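Local coordinates for pyridoxal phosphate homeostasis protein (Bifidobacterium adolescentis ATCC 15703, PDB 3CPG) that probably binds pyridoxal 5'-phosphate and takes part in keeping the cell's supply of this cofactor in balance, at residues V72-V83 / E113-L123; A183-T192 / T224-G235. All coordinates share one frame; numbering follows the deposited sequence.

Both contacts belong to one TIM-barrel domain of the alanine racemase N-terminal family, and interaction 1 closes along the chain before interaction 2 opens. Interaction 1 lies in the barrel wall, where strand 75-77 runs beside strand 113-119, its centre about 7 Å from that of the chain. Interaction 2 lies on the outer helical layer, its centre about 19 Å from that of the chain, where helix 183-191 meets the end of helix 211-231. Their centres are 24 Å apart and their nearest atoms about 12 Å. The parallel sheet joins them, strand 113-119 leading through strands 137-141 and 161-166 to strand 196-202. Interaction 1 ends beside the predicted cofactor lysine; interaction 2 lies away from it, on the barrel's outside.

Interaction 1: residues V72-V83 / E113-L123; sequences VRMIGENRPQEV and EHIPFHLIGQL
Ile75 lays its side chain over one face of the Phe117 ring. Its CB carries CG1 into the crowded position between backbone N and carbonyl carbon (chi1 66°); CG1 then meets Phe117 CD2 at 3.8 Å, and CD1 ends over the ring centre in a CH-pi contact, 3.9 Å from the Phe117 centroid. Glu77 CG reaches the edge of the same ring, 3.6 Å from Phe117 CE2, while its carboxylate turns to Thr56 and Lys86. On the other side of the sheet the selenium of Met74, a selenomethionine, sits over a face of the His118 imidazole, whose ND1 bonds to Glu139. Four backbone bonds, three nearly straight and Glu77 N to His118 O more bent, tie the strands in parallel register; His118 N to Ile75 O spans 2.8 Å. At the N-terminal end of the pair Arg73 NE and Glu113 OE1 form a long salt bridge of 3.7 Å, bridged by a water, and Arg73 NH1 bonds to Val72 O and Ile68 O. A leucine in place of Arg73 would probably leave the Glu113 carboxylate without its charged mate and both carbonyls without this donor. Asn78 ND2 lies 3.4 Å from Ile120 CG1, near Lys57, the predicted attachment point of pyridoxal phosphate, which is not attached in this structure. These are neighbouring parallel strands of a TIM barrel, ending beside the probable cofactor site.

Interaction 2: residues A183-T192 / T224-G235; sequences AIRIAQKIGT and TRDLILASGEPG
Apolar contacts carry the N-terminal part of helix 183-191 where it meets the last turns of helix 211-231 (residues 224-231); the segment axes come within 9.8 Å and cross at -44°. Ala187 CB is pressed against Ile228 CD1 at 3.4 Å, closer than usual for two carbons. One turn earlier Ile184 CD1 meets Leu227 CD1 at 3.6 Å, and Ala183 CB touches the methyl CG2 of Thr224. That methyl is anti to its own backbone N (chi1 -65° for OG1), which turns it to Ala183 while the hydroxyl bonds to His220 O. These are helices of the outer layer of a TIM barrel: Ala187 also rests on Leu165 of strand 161-166, and Ile228 on Leu201 of strand 196-202. Polar groups gather where the second helix ends. The extended Gln188 side chain crosses that of Glu233 obliquely, amide and carboxylate planes only 17° apart; Gln188 NE2 lies 2.9 Å from Glu233 OE1, but the angle is too poor for a hydrogen bond. Gln188 NE2 also approaches Ser231 CB. Ser231 OG bonds to Ile228 O and accepts from Glu233 N, an ST turn that fixes the chain as it leaves the helix through Gly232, with its positive phi. Water and backbone close the contact at Gly191 and Gly235. One water donates to both Gln188 O and Pro234 O, linking the two segments. Gly191 and Gly235 pass with CA atoms 4.0 Å apart, and Gly235 CA makes a CA-H...O contact of 3.4 Å with Gly191 O.

Interaction 1: residues V72-V83 / E113-L123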
loop_
_atom_site.group_PDB
_atom_site.type_symbol
_atom_site.label_atom_id
_atom_site.label_comp_id
_atom_site.label_asym_id
_atom_site.label_seq_id
_atom_site.Cartn_x
_atom_site.Cartn_y
_atom_site.Cartn_z
ATOM N N VAL A 72 4.717 0.998 -13.566
ATOM C CA VAL A 72 4.268 0.663 -12.214
ATOM C C VAL A 72 4.902 -0.643 -11.748
ATOM O O VAL A 72 4.921 -1.625 -12.486
ATOM C CB VAL A 72 2.735 0.533 -12.155
ATOM C CG1 VAL A 72 2.318 -0.054 -10.816
ATOM C CG2 VAL A 72 2.098 1.903 -12.353
ATOM N N ARG A 73 5.417 -0.652 -10.521
ATOM C CA ARG A 73 6.064 -1.840 -9.979
ATOM C C ARG A 73 5.492 -2.263 -8.629
ATOM O O ARG A 73 6.141 -2.968 -7.864
ATOM C CB ARG A 73 7.569 -1.599 -9.859
ATOM C CG ARG A 73 8.253 -1.399 -11.203
ATOM C CD ARG A 73 8.302 -2.705 -11.996
ATOM N NE ARG A 73 8.933 -2.541 -13.306
ATOM C CZ ARG A 73 8.292 -2.147 -14.401
ATOM N NH1 ARG A 73 6.995 -1.877 -14.351
ATOM N NH2 ARG A 73 8.946 -2.025 -15.548
HETATM N N MSE A 74 4.278 -1.815 -8.342
HETATM C CA MSE A 74 3.603 -2.179 -7.108
HETATM C C MSE A 74 2.116 -1.888 -7.259
HETATM O O MSE A 74 1.738 -0.848 -7.788
HETATM C CB MSE A 74 4.179 -1.389 -5.933
HETATM C CG MSE A 74 3.450 -1.658 -4.612
HETATM SE SE MSE A 74 4.412 -1.159 -2.977
HETATM C CE MSE A 74 5.359 0.284 -3.672
ATOM N N ILE A 75 1.267 -2.814 -6.823
ATOM C CA ILE A 75 -0.168 -2.585 -6.920
ATOM C C ILE A 75 -0.848 -2.896 -5.600
ATOM O O ILE A 75 -0.331 -3.658 -4.783
ATOM C CB ILE A 75 -0.844 -3.449 -8.022
ATOM C CG1 ILE A 75 -0.776 -4.930 -7.647
ATOM C CG2 ILE A 75 -0.181 -3.186 -9.376
ATOM C CD1 ILE A 75 -1.491 -5.845 -8.628
ATOM N N GLY A 76 -2.018 -2.302 -5.409
ATOM C CA GLY A 76 -2.776 -2.524 -4.197
ATOM C C GLY A 76 -4.257 -2.539 -4.509
ATOM O O GLY A 76 -4.770 -1.630 -5.160
ATOM N N GLU A 77 -4.936 -3.589 -4.061
ATOM C CA GLU A 77 -6.371 -3.731 -4.270
ATOM C C GLU A 77 -7.078 -3.369 -2.973
ATOM O O GLU A 77 -6.517 -3.535 -1.889
ATOM C CB GLU A 77 -6.727 -5.175 -4.636
ATOM C CG GLU A 77 -6.379 -5.602 -6.058
ATOM C CD GLU A 77 -7.268 -4.963 -7.121
ATOM O OE1 GLU A 77 -8.411 -4.572 -6.804
ATOM O OE2 GLU A 77 -6.829 -4.870 -8.288
ATOM N N ASN A 78 -8.310 -2.883 -3.087
ATOM C CA ASN A 78 -9.091 -2.512 -1.913
ATOM C C ASN A 78 -9.899 -3.671 -1.347
ATOM O O ASN A 78 -9.929 -3.885 -0.133
ATOM C CB ASN A 78 -10.049 -1.368 -2.250
ATOM C CG ASN A 78 -9.471 -0.010 -1.927
ATOM O OD1 ASN A 78 -9.956 0.689 -1.034
ATOM N ND2 ASN A 78 -8.425 0.371 -2.645
ATOM N N ARG A 79 -10.555 -4.421 -2.226
ATOM C CA ARG A 79 -11.406 -5.523 -1.792
ATOM C C ARG A 79 -10.854 -6.916 -2.051
ATOM O O ARG A 79 -10.353 -7.207 -3.135
ATOM C CB ARG A 79 -12.778 -5.413 -2.463
ATOM C CG ARG A 79 -13.504 -4.097 -2.225
ATOM C CD ARG A 79 -14.898 -4.133 -2.828
ATOM N NE ARG A 79 -14.864 -4.407 -4.262
ATOM C CZ ARG A 79 -15.943 -4.629 -5.007
ATOM N NH1 ARG A 79 -17.149 -4.610 -4.453
ATOM N NH2 ARG A 79 -15.818 -4.871 -6.306
ATOM N N PRO A 80 -10.948 -7.806 -1.048
ATOM C CA PRO A 80 -10.456 -9.176 -1.201
ATOM C C PRO A 80 -11.100 -9.888 -2.390
ATOM O O PRO A 80 -10.463 -10.713 -3.039
ATOM C CB PRO A 80 -10.825 -9.822 0.132
ATOM C CG PRO A 80 -10.664 -8.693 1.095
ATOM C CD PRO A 80 -11.308 -7.532 0.357
ATOM N N GLN A 81 -12.359 -9.564 -2.678
ATOM C CA GLN A 81 -13.066 -10.197 -3.791
ATOM C C GLN A 81 -12.405 -9.856 -5.120
ATOM O O GLN A 81 -12.400 -10.670 -6.044
ATOM C CB GLN A 81 -14.533 -9.761 -3.832
ATOM C CG GLN A 81 -15.216 -9.744 -2.475
ATOM C CD GLN A 81 -15.199 -8.365 -1.839
ATOM O OE1 GLN A 81 -15.752 -7.410 -2.392
ATOM N NE2 GLN A 81 -14.568 -8.252 -0.674
ATOM N N GLU A 82 -11.856 -8.651 -5.223
ATOM C CA GLU A 82 -11.184 -8.256 -6.454
ATOM C C GLU A 82 -9.821 -8.928 -6.507
ATOM O O GLU A 82 -9.310 -9.233 -7.582
ATOM C CB GLU A 82 -11.040 -6.733 -6.534
ATOM C CG GLU A 82 -12.359 -6.016 -6.782
ATOM C CD GLU A 82 -12.165 -4.570 -7.185
ATOM O OE1 GLU A 82 -11.425 -4.323 -8.160
ATOM O OE2 GLU A 82 -12.750 -3.678 -6.531
ATOM N N VAL A 83 -9.228 -9.164 -5.341
ATOM C CA VAL A 83 -7.940 -9.841 -5.294
ATOM C C VAL A 83 -8.142 -11.242 -5.865
ATOM O O VAL A 83 -7.405 -11.678 -6.749
ATOM C CB VAL A 83 -7.409 -9.957 -3.843
ATOM C CG1 VAL A 83 -6.195 -10.878 -3.799
ATOM C CG2 VAL A 83 -7.034 -8.581 -3.321
ATOM N N GLU A 113 12.422 -9.233 -11.284
ATOM C CA GLU A 113 12.068 -8.160 -10.363
ATOM C C GLU A 113 10.742 -8.530 -9.728
ATOM O O GLU A 113 9.871 -9.098 -10.386
ATOM C CB GLU A 113 11.918 -6.828 -11.094
ATOM C CG GLU A 113 11.597 -5.673 -10.154
ATOM C CD GLU A 113 11.546 -4.333 -10.854
ATOM O OE1 GLU A 113 11.970 -4.254 -12.026
ATOM O OE2 GLU A 113 11.092 -3.355 -10.225
ATOM N N HIS A 114 10.588 -8.207 -8.451
ATOM C CA HIS A 114 9.360 -8.526 -7.742
ATOM C C HIS A 114 8.428 -7.321 -7.658
ATOM O O HIS A 114 8.862 -6.204 -7.360
ATOM C CB HIS A 114 9.690 -9.032 -6.330
ATOM C CG HIS A 114 8.483 -9.373 -5.512
ATOM N ND1 HIS A 114 8.054 -8.594 -4.457
ATOM C CD2 HIS A 114 7.607 -10.402 -5.600
ATOM C CE1 HIS A 114 6.968 -9.131 -3.931
ATOM N NE2 HIS A 114 6.675 -10.228 -4.605
ATOM N N ILE A 115 7.150 -7.556 -7.945
ATOM C CA ILE A 115 6.131 -6.511 -7.876
ATOM C C ILE A 115 5.237 -6.804 -6.670
ATOM O O ILE A 115 4.494 -7.785 -6.655
ATOM C CB ILE A 115 5.255 -6.476 -9.156
ATOM C CG1 ILE A 115 6.090 -6.004 -10.345
ATOM C CG2 ILE A 115 4.067 -5.541 -8.960
ATOM C CD1 ILE A 115 5.322 -5.931 -11.650
ATOM N N PRO A 116 5.322 -5.971 -5.624
ATOM C CA PRO A 116 4.480 -6.215 -4.447
ATOM C C PRO A 116 2.996 -6.118 -4.785
ATOM O O PRO A 116 2.588 -5.292 -5.599
ATOM C CB PRO A 116 4.926 -5.128 -3.475
ATOM C CG PRO A 116 6.375 -4.957 -3.826
ATOM C CD PRO A 116 6.333 -4.941 -5.340
ATOM N N PHE A 117 2.196 -6.977 -4.160
ATOM C CA PHE A 117 0.751 -6.984 -4.375
ATOM C C PHE A 117 0.179 -6.779 -2.973
ATOM O O PHE A 117 0.185 -7.696 -2.159
ATOM C CB PHE A 117 0.318 -8.341 -4.957
ATOM C CG PHE A 117 -1.104 -8.381 -5.476
ATOM C CD1 PHE A 117 -1.496 -9.388 -6.356
ATOM C CD2 PHE A 117 -2.054 -7.448 -5.069
ATOM C CE1 PHE A 117 -2.814 -9.469 -6.822
ATOM C CE2 PHE A 117 -3.370 -7.518 -5.528
ATOM C CZ PHE A 117 -3.751 -8.531 -6.406
ATOM N N HIS A 118 -0.268 -5.560 -2.690
ATOM C CA HIS A 118 -0.816 -5.233 -1.378
ATOM C C HIS A 118 -2.328 -5.150 -1.329
ATOM O O HIS A 118 -2.991 -4.991 -2.352
ATOM C CB HIS A 118 -0.291 -3.874 -0.893
ATOM C CG HIS A 118 1.187 -3.824 -0.678
ATOM N ND1 HIS A 118 1.795 -2.813 0.036
ATOM C CD2 HIS A 118 2.183 -4.637 -1.106
ATOM C CE1 HIS A 118 3.103 -3.006 0.040
ATOM N NE2 HIS A 118 3.364 -4.104 -0.646
ATOM N N LEU A 119 -2.862 -5.275 -0.119
ATOM C CA LEU A 119 -4.287 -5.104 0.108
ATOM C C LEU A 119 -4.255 -3.769 0.834
ATOM O O LEU A 119 -3.571 -3.634 1.851
ATOM C CB LEU A 119 -4.872 -6.169 1.039
ATOM C CG LEU A 119 -6.369 -5.904 1.274
ATOM C CD1 LEU A 119 -7.138 -6.204 -0.007
ATOM C CD2 LEU A 119 -6.899 -6.755 2.409
ATOM N N ILE A 120 -4.958 -2.775 0.306
ATOM C CA ILE A 120 -4.958 -1.462 0.929
ATOM C C ILE A 120 -6.331 -1.058 1.451
ATOM O O ILE A 120 -6.486 0.012 2.036
ATOM C CB ILE A 120 -4.426 -0.393 -0.051
ATOM C CG1 ILE A 120 -5.346 -0.291 -1.266
ATOM C CG2 ILE A 120 -3.023 -0.771 -0.511
ATOM C CD1 ILE A 120 -4.922 0.772 -2.274
ATOM N N GLY A 121 -7.323 -1.919 1.236
ATOM C CA GLY A 121 -8.667 -1.647 1.723
ATOM C C GLY A 121 -8.875 -2.402 3.026
ATOM O O GLY A 121 -8.069 -3.268 3.371
ATOM N N GLN A 122 -9.942 -2.087 3.756
ATOM C CA GLN A 122 -10.200 -2.756 5.027
ATOM C C GLN A 122 -10.398 -4.255 4.822
ATOM O O GLN A 122 -11.057 -4.685 3.876
ATOM C CB GLN A 122 -11.421 -2.145 5.719
ATOM C CG GLN A 122 -11.280 -0.656 6.066
ATOM C CD GLN A 122 -9.990 -0.321 6.804
ATOM O OE1 GLN A 122 -8.989 0.049 6.191
ATOM N NE2 GLN A 122 -10.011 -0.456 8.123
ATOM N N LEU A 123 -9.823 -5.043 5.722
ATOM C CA LEU A 123 -9.889 -6.498 5.634
ATOM C C LEU A 123 -10.823 -7.141 6.651
ATOM O O LEU A 123 -10.533 -7.162 7.850
ATOM C CB LEU A 123 -8.481 -7.077 5.800
ATOM C CG LEU A 123 -8.325 -8.599 5.814
ATOM C CD1 LEU A 123 -8.905 -9.199 4.539
ATOM C CD2 LEU A 123 -6.844 -8.941 5.947
HETATM O O HOH W 1 11.792 -2.152 -13.459
HETATM O O HOH W 2 -12.153 -3.862 1.582
#

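Interaction 2: residues A183-T192 / T224-G235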
loop_
_atom_site.group_PDB
_atom_site.type_symbol
_atom_site.label_atom_id
_atom_site.label_comp_id
_atom_site.label_asym_id
_atom_site.label_seq_id
_atom_site.Cartn_x
_atom_site.Cartn_y
_atom_site.Cartn_z
ATOM N N ALA A 183 -0.807 4.265 18.535
ATOM C CA ALA A 183 -0.029 3.643 17.460
ATOM C C ALA A 183 1.261 2.943 17.885
ATOM O O ALA A 183 1.524 1.823 17.459
ATOM C CB ALA A 183 0.290 4.673 16.380
ATOM N N ILE A 184 2.073 3.601 18.706
ATOM C CA ILE A 184 3.330 2.994 19.135
ATOM C C ILE A 184 3.096 1.698 19.904
ATOM O O ILE A 184 3.738 0.683 19.631
ATOM C CB ILE A 184 4.152 3.957 20.014
ATOM C CG1 ILE A 184 4.446 5.244 19.243
ATOM C CG2 ILE A 184 5.455 3.290 20.432
ATOM C CD1 ILE A 184 5.158 6.303 20.069
ATOM N N ARG A 185 2.172 1.742 20.860
ATOM C CA ARG A 185 1.834 0.581 21.681
ATOM C C ARG A 185 1.347 -0.583 20.819
ATOM O O ARG A 185 1.772 -1.723 21.000
ATOM C CB ARG A 185 0.742 0.956 22.689
ATOM C CG ARG A 185 0.295 -0.191 23.586
ATOM C CD ARG A 185 -1.088 0.076 24.178
ATOM N NE ARG A 185 -2.115 0.155 23.138
ATOM C CZ ARG A 185 -3.412 0.330 23.375
ATOM N NH1 ARG A 185 -3.853 0.449 24.620
ATOM N NH2 ARG A 185 -4.271 0.385 22.365
ATOM N N ILE A 186 0.448 -0.290 19.884
ATOM C CA ILE A 186 -0.095 -1.315 18.998
ATOM C C ILE A 186 0.996 -1.909 18.114
ATOM O O ILE A 186 1.048 -3.122 17.907
ATOM C CB ILE A 186 -1.203 -0.732 18.101
ATOM C CG1 ILE A 186 -2.388 -0.302 18.972
ATOM C CG2 ILE A 186 -1.629 -1.755 17.059
ATOM C CD1 ILE A 186 -3.446 0.506 18.239
ATOM N N ALA A 187 1.863 -1.048 17.594
ATOM C CA ALA A 187 2.955 -1.481 16.732
ATOM C C ALA A 187 3.874 -2.458 17.454
ATOM O O ALA A 187 4.270 -3.483 16.902
ATOM C CB ALA A 187 3.754 -0.270 16.263
ATOM N N GLN A 188 4.216 -2.131 18.694
ATOM C CA GLN A 188 5.096 -2.982 19.474
ATOM C C GLN A 188 4.467 -4.347 19.732
ATOM O O GLN A 188 5.153 -5.366 19.682
ATOM C CB GLN A 188 5.463 -2.270 20.776
ATOM C CG GLN A 188 6.171 -0.942 20.502
ATOM C CD GLN A 188 6.522 -0.171 21.756
ATOM O OE1 GLN A 188 5.672 0.061 22.614
ATOM N NE2 GLN A 188 7.782 0.246 21.860
ATOM N N LYS A 189 3.163 -4.373 19.988
ATOM C CA LYS A 189 2.475 -5.641 20.219
ATOM C C LYS A 189 2.488 -6.461 18.930
ATOM O O LYS A 189 2.731 -7.668 18.954
ATOM C CB LYS A 189 1.029 -5.402 20.665
ATOM C CG LYS A 189 0.207 -6.683 20.789
ATOM C CD LYS A 189 0.848 -7.668 21.761
ATOM C CE LYS A 189 0.145 -9.018 21.738
ATOM N NZ LYS A 189 -1.284 -8.923 22.139
ATOM N N ILE A 190 2.223 -5.799 17.806
ATOM C CA ILE A 190 2.224 -6.475 16.510
ATOM C C ILE A 190 3.602 -7.084 16.253
ATOM O O ILE A 190 3.719 -8.176 15.698
ATOM C CB ILE A 190 1.879 -5.489 15.364
ATOM C CG1 ILE A 190 0.421 -5.040 15.493
ATOM C CG2 ILE A 190 2.127 -6.148 14.008
ATOM C CD1 ILE A 190 -0.006 -3.995 14.476
ATOM N N GLY A 191 4.645 -6.374 16.672
ATOM C CA GLY A 191 5.998 -6.864 16.476
ATOM C C GLY A 191 6.285 -8.184 17.169
ATOM O O GLY A 191 7.213 -8.898 16.785
ATOM N N THR A 192 5.492 -8.520 18.183
ATOM C CA THR A 192 5.693 -9.764 18.921
ATOM C C THR A 192 4.959 -10.956 18.315
ATOM O O THR A 192 5.189 -12.097 18.713
ATOM C CB THR A 192 5.231 -9.634 20.389
ATOM O OG1 THR A 192 3.805 -9.487 20.434
ATOM C CG2 THR A 192 5.882 -8.431 21.044
ATOM N N THR A 224 5.792 8.967 14.253
ATOM C CA THR A 224 5.402 7.721 14.901
ATOM C C THR A 224 6.282 6.591 14.376
ATOM O O THR A 224 6.778 5.771 15.142
ATOM C CB THR A 224 3.921 7.407 14.629
ATOM O OG1 THR A 224 3.103 8.407 15.252
ATOM C CG2 THR A 224 3.548 6.031 15.178
ATOM N N ARG A 225 6.472 6.559 13.062
ATOM C CA ARG A 225 7.317 5.556 12.425
ATOM C C ARG A 225 8.728 5.646 13.024
ATOM O O ARG A 225 9.335 4.632 13.376
ATOM C CB ARG A 225 7.349 5.818 10.910
ATOM C CG ARG A 225 8.123 4.813 10.045
ATOM C CD ARG A 225 9.632 5.046 10.067
ATOM N NE ARG A 225 10.016 6.430 9.785
ATOM C CZ ARG A 225 10.161 6.963 8.573
ATOM N NH1 ARG A 225 9.956 6.237 7.483
ATOM N NH2 ARG A 225 10.530 8.233 8.455
ATOM N N ASP A 226 9.241 6.867 13.153
ATOM C CA ASP A 226 10.579 7.052 13.705
ATOM C C ASP A 226 10.712 6.519 15.128
ATOM O O ASP A 226 11.716 5.887 15.468
ATOM C CB ASP A 226 10.975 8.532 13.679
ATOM C CG ASP A 226 11.164 9.064 12.274
ATOM O OD1 ASP A 226 11.347 8.252 11.342
ATOM O OD2 ASP A 226 11.147 10.300 12.103
ATOM N N LEU A 227 9.707 6.776 15.960
ATOM C CA LEU A 227 9.735 6.310 17.342
ATOM C C LEU A 227 9.699 4.785 17.412
ATOM O O LEU A 227 10.413 4.175 18.206
ATOM C CB LEU A 227 8.565 6.910 18.136
ATOM C CG LEU A 227 8.679 8.408 18.452
ATOM C CD1 LEU A 227 7.445 8.897 19.198
ATOM C CD2 LEU A 227 9.931 8.643 19.284
ATOM N N ILE A 228 8.876 4.160 16.576
ATOM C CA ILE A 228 8.794 2.701 16.577
ATOM C C ILE A 228 10.149 2.084 16.223
ATOM O O ILE A 228 10.592 1.124 16.856
ATOM C CB ILE A 228 7.738 2.196 15.573
ATOM C CG1 ILE A 228 6.354 2.700 15.985
ATOM C CG2 ILE A 228 7.761 0.666 15.518
ATOM C CD1 ILE A 228 5.278 2.475 14.925
ATOM N N LEU A 229 10.803 2.631 15.204
ATOM C CA LEU A 229 12.111 2.129 14.799
ATOM C C LEU A 229 13.127 2.334 15.914
ATOM O O LEU A 229 13.976 1.478 16.172
ATOM C CB LEU A 229 12.595 2.854 13.544
ATOM C CG LEU A 229 12.033 2.395 12.201
ATOM C CD1 LEU A 229 12.636 3.233 11.089
ATOM C CD2 LEU A 229 12.364 0.922 11.988
ATOM N N ALA A 230 13.032 3.477 16.581
ATOM C CA ALA A 230 13.956 3.801 17.657
ATOM C C ALA A 230 13.789 2.921 18.891
ATOM O O ALA A 230 14.746 2.709 19.635
ATOM C CB ALA A 230 13.803 5.269 18.043
ATOM N N SER A 231 12.584 2.394 19.099
ATOM C CA SER A 231 12.307 1.568 20.275
ATOM C C SER A 231 13.180 0.323 20.361
ATOM O O SER A 231 13.551 -0.110 21.453
ATOM C CB SER A 231 10.830 1.153 20.302
ATOM O OG SER A 231 10.576 0.084 19.405
ATOM N N GLY A 232 13.495 -0.256 19.208
ATOM C CA GLY A 232 14.325 -1.445 19.192
ATOM C C GLY A 232 13.648 -2.653 19.815
ATOM O O GLY A 232 14.315 -3.622 20.182
ATOM N N GLU A 233 12.326 -2.603 19.941
ATOM C CA GLU A 233 11.591 -3.720 20.519
ATOM C C GLU A 233 11.478 -4.837 19.486
ATOM O O GLU A 233 11.597 -4.597 18.288
ATOM C CB GLU A 233 10.202 -3.267 20.971
ATOM C CG GLU A 233 10.227 -2.052 21.884
ATOM C CD GLU A 233 9.202 -2.126 22.996
ATOM O OE1 GLU A 233 8.045 -2.509 22.723
ATOM O OE2 GLU A 233 9.553 -1.789 24.147
ATOM N N PRO A 234 11.252 -6.079 19.942
ATOM C CA PRO A 234 11.129 -7.237 19.052
ATOM C C PRO A 234 10.191 -7.030 17.867
ATOM O O PRO A 234 9.056 -6.580 18.029
ATOM C CB PRO A 234 10.638 -8.336 19.992
ATOM C CG PRO A 234 11.310 -7.981 21.281
ATOM C CD PRO A 234 11.098 -6.486 21.352
ATOM N N GLY A 235 10.686 -7.358 16.677
ATOM C CA GLY A 235 9.892 -7.232 15.469
ATOM C C GLY A 235 9.547 -5.821 15.022
ATOM O O GLY A 235 8.540 -5.626 14.344
HETATM O O HOH W 3 7.690 -5.234 20.131
#